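Local atomic coordinates of muramoyltetrapeptide carboxypeptidase (Oxalobacter formigenes OXCC13, PDB entry 6UUK), a protein that probably acts as a serine-type LD-carboxypeptidase of the S66 family that removes the terminal D-alanine from the tetrapeptide stems of bacterial cell-wall muropeptides. Residues B[56-68]-B[93-105]. Numbering follows the deposited sequence.
Sequences IAIIAPGGYVPDS and RHERFAANDEERS
The CA atoms of Gly63 and Phe97 lie 4.2 Å apart where the loop after strand 55-59 passes the type II' turn His94–Phe97; Ala98 N adds a weak, long hydrogen bond to Gly62 O. Tyr64 makes the main side-chain contact. The extended Arg93 chain brings its guanidinium over one face of the Tyr64 ring, a cation-pi contact with CZ 3.9 Å from the centroid. The two planes are 31° apart. With chi1 at 56°, Tyr64 CG sits between the backbone N and carbonyl carbon, which carries the ring over the turn, where CD2 lies 3.1 Å from Arg96 O. Tyr64 also stacks with Tyr287 of the second subunit; an alanine here would probably leave the Arg93 guanidinium without its aromatic platform and set it free to swing. The methyls of Ala60 and Ala98 touch, CB to CB, at 3.6 Å. Beyond them Arg104, bent at chi3, brings CD to 3.4 Å from Ala60 O, and NE gives a weak bond to Pro61 O. Its NH2 forms a salt bridge with Asp101 OD1 (2.7 Å). Arg96, its side chain about 9 Å from that of the predicted nucleophile Ser152, salt-bridges Asp288 of the second subunit through NH1 and hydrogen-bonds Gly126 O through NH2. At this dimer interface, the loop leaving a parallel strand packs on the turn and start of helix 101-111 within the N-terminal LD-carboxypeptidase domain.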
ATOM      1  N   ILE B  56     -14.510  28.429 -10.882  1.00 33.76           N
ATOM      2  CA  ILE B  56     -13.745  27.366 -10.243  1.00 30.85           C
ATOM      3  C   ILE B  56     -14.000  27.396  -8.744  1.00 26.41           C
ATOM      4  O   ILE B  56     -14.272  28.450  -8.161  1.00 34.74           O
ATOM      5  CB  ILE B  56     -12.232  27.487 -10.539  1.00 26.67           C
ATOM      6  CG1 ILE B  56     -11.729  28.885 -10.182  1.00 27.38           C
ATOM      7  CG2 ILE B  56     -11.941  27.164 -11.996  1.00 32.08           C
ATOM      8  CD1 ILE B  56     -10.309  29.152 -10.620  1.00 37.30           C
ATOM      9  N   ALA B  57     -13.911  26.224  -8.120  1.00 19.98           N
ATOM     10  CA  ALA B  57     -14.098  26.073  -6.684  1.00 23.10           C
ATOM     11  C   ALA B  57     -12.878  25.389  -6.086  1.00 22.16           C
ATOM     12  O   ALA B  57     -12.387  24.396  -6.634  1.00 26.07           O
ATOM     13  CB  ALA B  57     -15.361  25.269  -6.367  1.00 21.75           C
ATOM     14  N   ILE B  58     -12.396  25.918  -4.965  1.00 26.59           N
ATOM     15  CA  ILE B  58     -11.233  25.381  -4.270  1.00 27.32           C
ATOM     16  C   ILE B  58     -11.719  24.616  -3.047  1.00 32.74           C
ATOM     17  O   ILE B  58     -12.424  25.172  -2.196  1.00 25.77           O
ATOM     18  CB  ILE B  58     -10.251  26.495  -3.874  1.00 30.12           C
ATOM     19  N   ILE B  59     -11.344  23.341  -2.958  1.00 34.75           N
ATOM     20  CA  ILE B  59     -11.742  22.473  -1.859  1.00 31.96           C
ATOM     21  C   ILE B  59     -10.494  21.836  -1.266  1.00 29.45           C
ATOM     22  O   ILE B  59      -9.509  21.583  -1.967  1.00 29.32           O
ATOM     23  CB  ILE B  59     -12.750  21.392  -2.320  1.00 38.97           C
ATOM     24  CG1 ILE B  59     -13.967  22.043  -2.976  1.00 34.55           C
ATOM     25  CG2 ILE B  59     -13.199  20.526  -1.154  1.00 39.24           C
ATOM     26  CD1 ILE B  59     -15.089  21.075  -3.271  1.00 44.27           C
ATOM     27  N   ALA B  60     -10.532  21.592   0.046  1.00 29.57           N
ATOM     28  CA  ALA B  60      -9.442  20.950   0.774  1.00 29.23           C
ATOM     29  C   ALA B  60      -9.876  19.556   1.211  1.00 31.23           C
ATOM     30  O   ALA B  60     -10.373  19.378   2.334  1.00 29.90           O
ATOM     31  CB  ALA B  60      -9.028  21.793   1.982  1.00 37.76           C
ATOM     32  N   PRO B  61      -9.710  18.532   0.368  1.00 35.10           N
ATOM     33  CA  PRO B  61     -10.119  17.178   0.773  1.00 38.46           C
ATOM     34  C   PRO B  61      -9.148  16.501   1.724  1.00 36.53           C
ATOM     35  O   PRO B  61      -9.550  15.556   2.416  1.00 35.69           O
ATOM     36  CB  PRO B  61     -10.195  16.425  -0.560  1.00 32.08           C
ATOM     37  CG  PRO B  61      -9.180  17.107  -1.414  1.00 37.65           C
ATOM     38  CD  PRO B  61      -9.195  18.564  -1.013  1.00 38.67           C
ATOM     39  N   GLY B  62      -7.898  16.955   1.788  1.00 33.46           N
ATOM     40  CA  GLY B  62      -6.917  16.356   2.671  1.00 36.71           C
ATOM     41  C   GLY B  62      -6.339  17.327   3.679  1.00 29.42           C
ATOM     42  O   GLY B  62      -7.012  17.708   4.641  1.00 30.42           O
ATOM     43  N   GLY B  63      -5.089  17.736   3.467  1.00 31.03           N
ATOM     44  CA  GLY B  63      -4.412  18.625   4.385  1.00 33.08           C
ATOM     45  C   GLY B  63      -4.745  20.086   4.145  1.00 35.18           C
ATOM     46  O   GLY B  63      -5.526  20.451   3.266  1.00 34.23           O
ATOM     47  N   TYR B  64      -4.126  20.938   4.957  1.00 34.69           N
ATOM     48  CA  TYR B  64      -4.328  22.376   4.893  1.00 36.99           C
ATOM     49  C   TYR B  64      -3.140  23.056   4.223  1.00 33.45           C
ATOM     50  O   TYR B  64      -2.057  22.482   4.086  1.00 32.23           O
ATOM     51  CB  TYR B  64      -4.550  22.965   6.293  1.00 32.72           C
ATOM     52  CG  TYR B  64      -3.446  22.663   7.283  1.00 28.36           C
ATOM     53  CD1 TYR B  64      -2.326  23.480   7.378  1.00 37.07           C
ATOM     54  CD2 TYR B  64      -3.529  21.568   8.131  1.00 29.19           C
ATOM     55  CE1 TYR B  64      -1.316  23.206   8.282  1.00 31.16           C
ATOM     56  CE2 TYR B  64      -2.526  21.287   9.038  1.00 25.07           C
ATOM     57  CZ  TYR B  64      -1.423  22.110   9.110  1.00 32.40           C
ATOM     58  OH  TYR B  64      -0.422  21.835  10.013  1.00 26.40           O
ATOM     59  N   VAL B  65      -3.364  24.297   3.808  1.00 34.57           N
ATOM     60  CA  VAL B  65      -2.349  25.117   3.151  1.00 29.82           C
ATOM     61  C   VAL B  65      -2.321  26.473   3.847  1.00 35.50           C
ATOM     62  O   VAL B  65      -3.386  27.004   4.198  1.00 39.79           O
ATOM     63  CB  VAL B  65      -2.635  25.247   1.644  1.00 33.33           C
ATOM     64  CG1 VAL B  65      -2.046  26.531   1.075  1.00 35.03           C
ATOM     65  CG2 VAL B  65      -2.086  24.044   0.899  1.00 29.84           C
ATOM     66  N   PRO B  66      -1.146  27.055   4.092  1.00 38.33           N
ATOM     67  CA  PRO B  66      -1.101  28.386   4.711  1.00 28.42           C
ATOM     68  C   PRO B  66      -1.867  29.407   3.883  1.00 34.62           C
ATOM     69  O   PRO B  66      -1.824  29.397   2.651  1.00 32.40           O
ATOM     70  CB  PRO B  66       0.400  28.705   4.759  1.00 24.45           C
ATOM     71  CG  PRO B  66       1.033  27.769   3.773  1.00 34.04           C
ATOM     72  CD  PRO B  66       0.201  26.528   3.819  1.00 41.45           C
ATOM     73  N   ASP B  67      -2.581  30.294   4.584  1.00 29.10           N
ATOM     74  CA  ASP B  67      -3.441  31.261   3.908  1.00 26.85           C
ATOM     75  C   ASP B  67      -2.645  32.192   3.003  1.00 31.66           C
ATOM     76  O   ASP B  67      -3.190  32.723   2.029  1.00 34.79           O
ATOM     77  CB  ASP B  67      -4.231  32.066   4.941  1.00 26.88           C
ATOM     78  CG  ASP B  67      -5.198  33.044   4.305  1.00 35.20           C
ATOM     79  OD1 ASP B  67      -6.173  32.590   3.668  1.00 32.35           O
ATOM     80  OD2 ASP B  67      -4.985  34.267   4.442  1.00 40.33           O
ATOM     81  N   SER B  68      -1.361  32.398   3.302  1.00 31.39           N
ATOM     82  CA  SER B  68      -0.531  33.244   2.452  1.00 25.44           C
ATOM     83  C   SER B  68      -0.337  32.626   1.073  1.00 24.30           C
ATOM     84  O   SER B  68      -0.384  33.330   0.058  1.00 19.89           O
ATOM     85  CB  SER B  68       0.819  33.493   3.120  1.00 31.65           C
ATOM     86  OG  SER B  68       1.491  32.273   3.384  1.00 37.62           O
ATOM     87  N   ARG B  93     -10.512  24.179  11.217  1.00 44.27           N
ATOM     88  CA  ARG B  93      -9.265  23.455  10.994  1.00 31.61           C
ATOM     89  C   ARG B  93      -9.073  22.384  12.060  1.00 36.04           C
ATOM     90  O   ARG B  93      -9.082  22.678  13.259  1.00 38.77           O
ATOM     91  CB  ARG B  93      -8.095  24.437  10.992  1.00 38.72           C
ATOM     92  CG  ARG B  93      -6.732  23.804  10.797  1.00 35.62           C
ATOM     93  CD  ARG B  93      -5.685  24.880  10.557  1.00 29.30           C
ATOM     94  NE  ARG B  93      -4.328  24.417  10.831  1.00 34.65           N
ATOM     95  CZ  ARG B  93      -3.246  25.182  10.728  1.00 38.84           C
ATOM     96  NH1 ARG B  93      -3.361  26.449  10.353  1.00 48.99           N
ATOM     97  NH2 ARG B  93      -2.048  24.683  11.000  1.00 35.98           N
ATOM     98  N   HIS B  94      -8.896  21.139  11.619  1.00 33.93           N
ATOM     99  CA  HIS B  94      -8.947  19.974  12.501  1.00 29.44           C
ATOM    100  C   HIS B  94      -7.666  19.158  12.346  1.00 31.52           C
ATOM    101  O   HIS B  94      -7.538  18.374  11.400  1.00 32.10           O
ATOM    102  CB  HIS B  94     -10.178  19.126  12.194  1.00 31.96           C
ATOM    103  CG  HIS B  94     -10.547  18.173  13.287  1.00 29.72           C
ATOM    104  ND1 HIS B  94     -10.099  16.871  13.324  1.00 29.09           N
ATOM    105  CD2 HIS B  94     -11.332  18.332  14.379  1.00 39.97           C
ATOM    106  CE1 HIS B  94     -10.589  16.269  14.394  1.00 35.93           C
ATOM    107  NE2 HIS B  94     -11.339  17.135  15.051  1.00 40.44           N
ATOM    108  N   GLU B  95      -6.731  19.349  13.273  1.00 29.43           N
ATOM    109  CA  GLU B  95      -5.521  18.521  13.403  1.00 24.81           C
ATOM    110  C   GLU B  95      -4.721  18.611  12.104  1.00 32.30           C
ATOM    111  O   GLU B  95      -4.425  19.727  11.645  1.00 36.08           O
ATOM    112  CB  GLU B  95      -5.934  17.113  13.815  1.00 27.16           C
ATOM    113  CG  GLU B  95      -6.598  17.002  15.174  1.00 37.08           C
ATOM    114  CD  GLU B  95      -7.028  15.580  15.483  1.00 40.51           C
ATOM    115  OE1 GLU B  95      -8.151  15.388  15.993  1.00 39.85           O
ATOM    116  OE2 GLU B  95      -6.243  14.651  15.199  1.00 42.30           O
ATOM    117  N   ARG B  96      -4.347  17.485  11.492  1.00 27.22           N
ATOM    118  CA  ARG B  96      -3.559  17.478  10.267  1.00 26.79           C
ATOM    119  C   ARG B  96      -4.355  17.967   9.063  1.00 31.98           C
ATOM    120  O   ARG B  96      -3.761  18.467   8.101  1.00 32.06           O
ATOM    121  CB  ARG B  96      -3.034  16.057  10.032  1.00 25.88           C
ATOM    122  CG  ARG B  96      -2.406  15.782   8.679  1.00 36.04           C
ATOM    123  CD  ARG B  96      -2.174  14.289   8.514  1.00 29.36           C
ATOM    124  NE  ARG B  96      -1.547  13.951   7.241  1.00 31.93           N
ATOM    125  CZ  ARG B  96      -0.234  13.874   7.055  1.00 33.87           C
ATOM    126  NH1 ARG B  96       0.593  14.117   8.062  1.00 25.38           N
ATOM    127  NH2 ARG B  96       0.252  13.557   5.863  1.00 34.53           N
ATOM    128  N   PHE B  97      -5.677  17.858   9.106  1.00 27.78           N
ATOM    129  CA  PHE B  97      -6.540  18.195   7.986  1.00 24.71           C
ATOM    130  C   PHE B  97      -7.046  19.630   8.105  1.00 29.48           C
ATOM    131  O   PHE B  97      -6.995  20.249   9.172  1.00 33.34           O
ATOM    132  CB  PHE B  97      -7.723  17.226   7.918  1.00 23.96           C
ATOM    133  CG  PHE B  97      -7.366  15.814   8.288  1.00 22.67           C
ATOM    134  CD1 PHE B  97      -6.876  14.936   7.335  1.00 28.97           C
ATOM    135  CD2 PHE B  97      -7.516  15.366   9.590  1.00 19.20           C
ATOM    136  CE1 PHE B  97      -6.545  13.638   7.674  1.00 18.35           C
ATOM    137  CE2 PHE B  97      -7.185  14.070   9.935  1.00 17.38           C
ATOM    138  CZ  PHE B  97      -6.700  13.204   8.975  1.00 12.35           C
ATOM    139  N   ALA B  98      -7.540  20.155   6.982  1.00 26.73           N
ATOM    140  CA  ALA B  98      -8.075  21.510   6.955  1.00 30.36           C
ATOM    141  C   ALA B  98      -9.423  21.628   7.652  1.00 31.56           C
ATOM    142  O   ALA B  98      -9.858  22.751   7.930  1.00 33.97           O
ATOM    143  CB  ALA B  98      -8.198  22.001   5.512  1.00 24.86           C
ATOM    144  N   ALA B  99     -10.087  20.510   7.929  1.00 26.07           N
ATOM    145  CA  ALA B  99     -11.361  20.498   8.639  1.00 23.43           C
ATOM    146  C   ALA B  99     -11.662  19.058   9.028  1.00 26.64           C
ATOM    147  O   ALA B  99     -10.970  18.125   8.611  1.00 30.53           O
ATOM    148  CB  ALA B  99     -12.494  21.087   7.794  1.00 22.03           C
ATOM    149  N   ASN B 100     -12.703  18.889   9.841  1.00 27.72           N
ATOM    150  CA  ASN B 100     -13.124  17.553  10.228  1.00 24.08           C
ATOM    151  C   ASN B 100     -13.726  16.823   9.028  1.00 22.66           C
ATOM    152  O   ASN B 100     -14.043  17.420   7.994  1.00 26.79           O
ATOM    153  CB  ASN B 100     -14.124  17.615  11.383  1.00 22.78           C
ATOM    154  CG  ASN B 100     -15.358  18.426  11.045  1.00 20.69           C
ATOM    155  OD1 ASN B 100     -16.297  17.922  10.428  1.00 28.62           O
ATOM    156  ND2 ASN B 100     -15.368  19.689  11.456  1.00 29.57           N
ATOM    157  N   ASP B 101     -13.880  15.504   9.177  1.00 23.95           N
ATOM    158  CA  ASP B 101     -14.368  14.685   8.071  1.00 18.36           C
ATOM    159  C   ASP B 101     -15.748  15.139   7.609  1.00 25.74           C
ATOM    160  O   ASP B 101     -16.026  15.175   6.405  1.00 23.73           O
ATOM    161  CB  ASP B 101     -14.402  13.213   8.484  1.00 17.64           C
ATOM    162  CG  ASP B 101     -13.071  12.729   9.022  1.00 18.01           C
ATOM    163  OD1 ASP B 101     -12.026  13.274   8.610  1.00 24.57           O
ATOM    164  OD2 ASP B 101     -13.070  11.800   9.858  1.00 28.16           O
ATOM    165  N   GLU B 102     -16.620  15.495   8.552  1.00 27.99           N
ATOM    166  CA  GLU B 102     -17.960  15.938   8.188  1.00 18.46           C
ATOM    167  C   GLU B 102     -17.939  17.323   7.554  1.00 21.01           C
ATOM    168  O   GLU B 102     -18.745  17.605   6.660  1.00 28.14           O
ATOM    169  CB  GLU B 102     -18.875  15.930   9.414  1.00 31.93           C
ATOM    170  CG  GLU B 102     -19.022  14.569  10.087  1.00 34.55           C
ATOM    171  CD  GLU B 102     -17.841  14.219  10.976  1.00 31.76           C
ATOM    172  OE1 GLU B 102     -17.036  15.125  11.280  1.00 29.74           O
ATOM    173  OE2 GLU B 102     -17.716  13.039  11.367  1.00 34.21           O
ATOM    174  N   GLU B 103     -17.031  18.195   7.997  1.00 21.89           N
ATOM    175  CA  GLU B 103     -16.949  19.527   7.407  1.00 20.38           C
ATOM    176  C   GLU B 103     -16.302  19.482   6.030  1.00 20.67           C
ATOM    177  O   GLU B 103     -16.764  20.157   5.102  1.00 20.28           O
ATOM    178  CB  GLU B 103     -16.182  20.470   8.334  1.00 20.09           C
ATOM    179  CG  GLU B 103     -16.046  21.889   7.801  1.00 24.92           C
ATOM    180  CD  GLU B 103     -17.385  22.585   7.624  1.00 31.64           C
ATOM    181  OE1 GLU B 103     -18.334  22.256   8.367  1.00 39.97           O
ATOM    182  OE2 GLU B 103     -17.487  23.461   6.739  1.00 25.62           O
ATOM    183  N   ARG B 104     -15.233  18.695   5.875  1.00 20.19           N
ATOM    184  CA  ARG B 104     -14.630  18.533   4.557  1.00 18.36           C
ATOM    185  C   ARG B 104     -15.606  17.893   3.580  1.00 23.20           C
ATOM    186  O   ARG B 104     -15.593  18.214   2.387  1.00 26.04           O
ATOM    187  CB  ARG B 104     -13.351  17.697   4.649  1.00 24.83           C
ATOM    188  CG  ARG B 104     -12.260  18.303   5.510  1.00 25.58           C
ATOM    189  CD  ARG B 104     -10.910  17.649   5.242  1.00 25.46           C
ATOM    190  NE  ARG B 104     -10.985  16.191   5.246  1.00 19.51           N
ATOM    191  CZ  ARG B 104     -10.901  15.438   6.338  1.00 19.07           C
ATOM    192  NH1 ARG B 104     -10.747  16.005   7.526  1.00 20.19           N
ATOM    193  NH2 ARG B 104     -10.976  14.117   6.243  1.00 13.66           N
ATOM    194  N   SER B 105     -16.462  16.990   4.065  1.00 15.15           N
ATOM    195  CA  SER B 105     -17.448  16.365   3.192  1.00 20.89           C
ATOM    196  C   SER B 105     -18.519  17.361   2.769  1.00 24.61           C
ATOM    197  O   SER B 105     -18.936  17.377   1.604  1.00 27.76           O
ATOM    198  CB  SER B 105     -18.080  15.165   3.892  1.00 23.91           C
ATOM    199  OG  SER B 105     -17.090  14.305   4.423  1.00 26.81           O
TER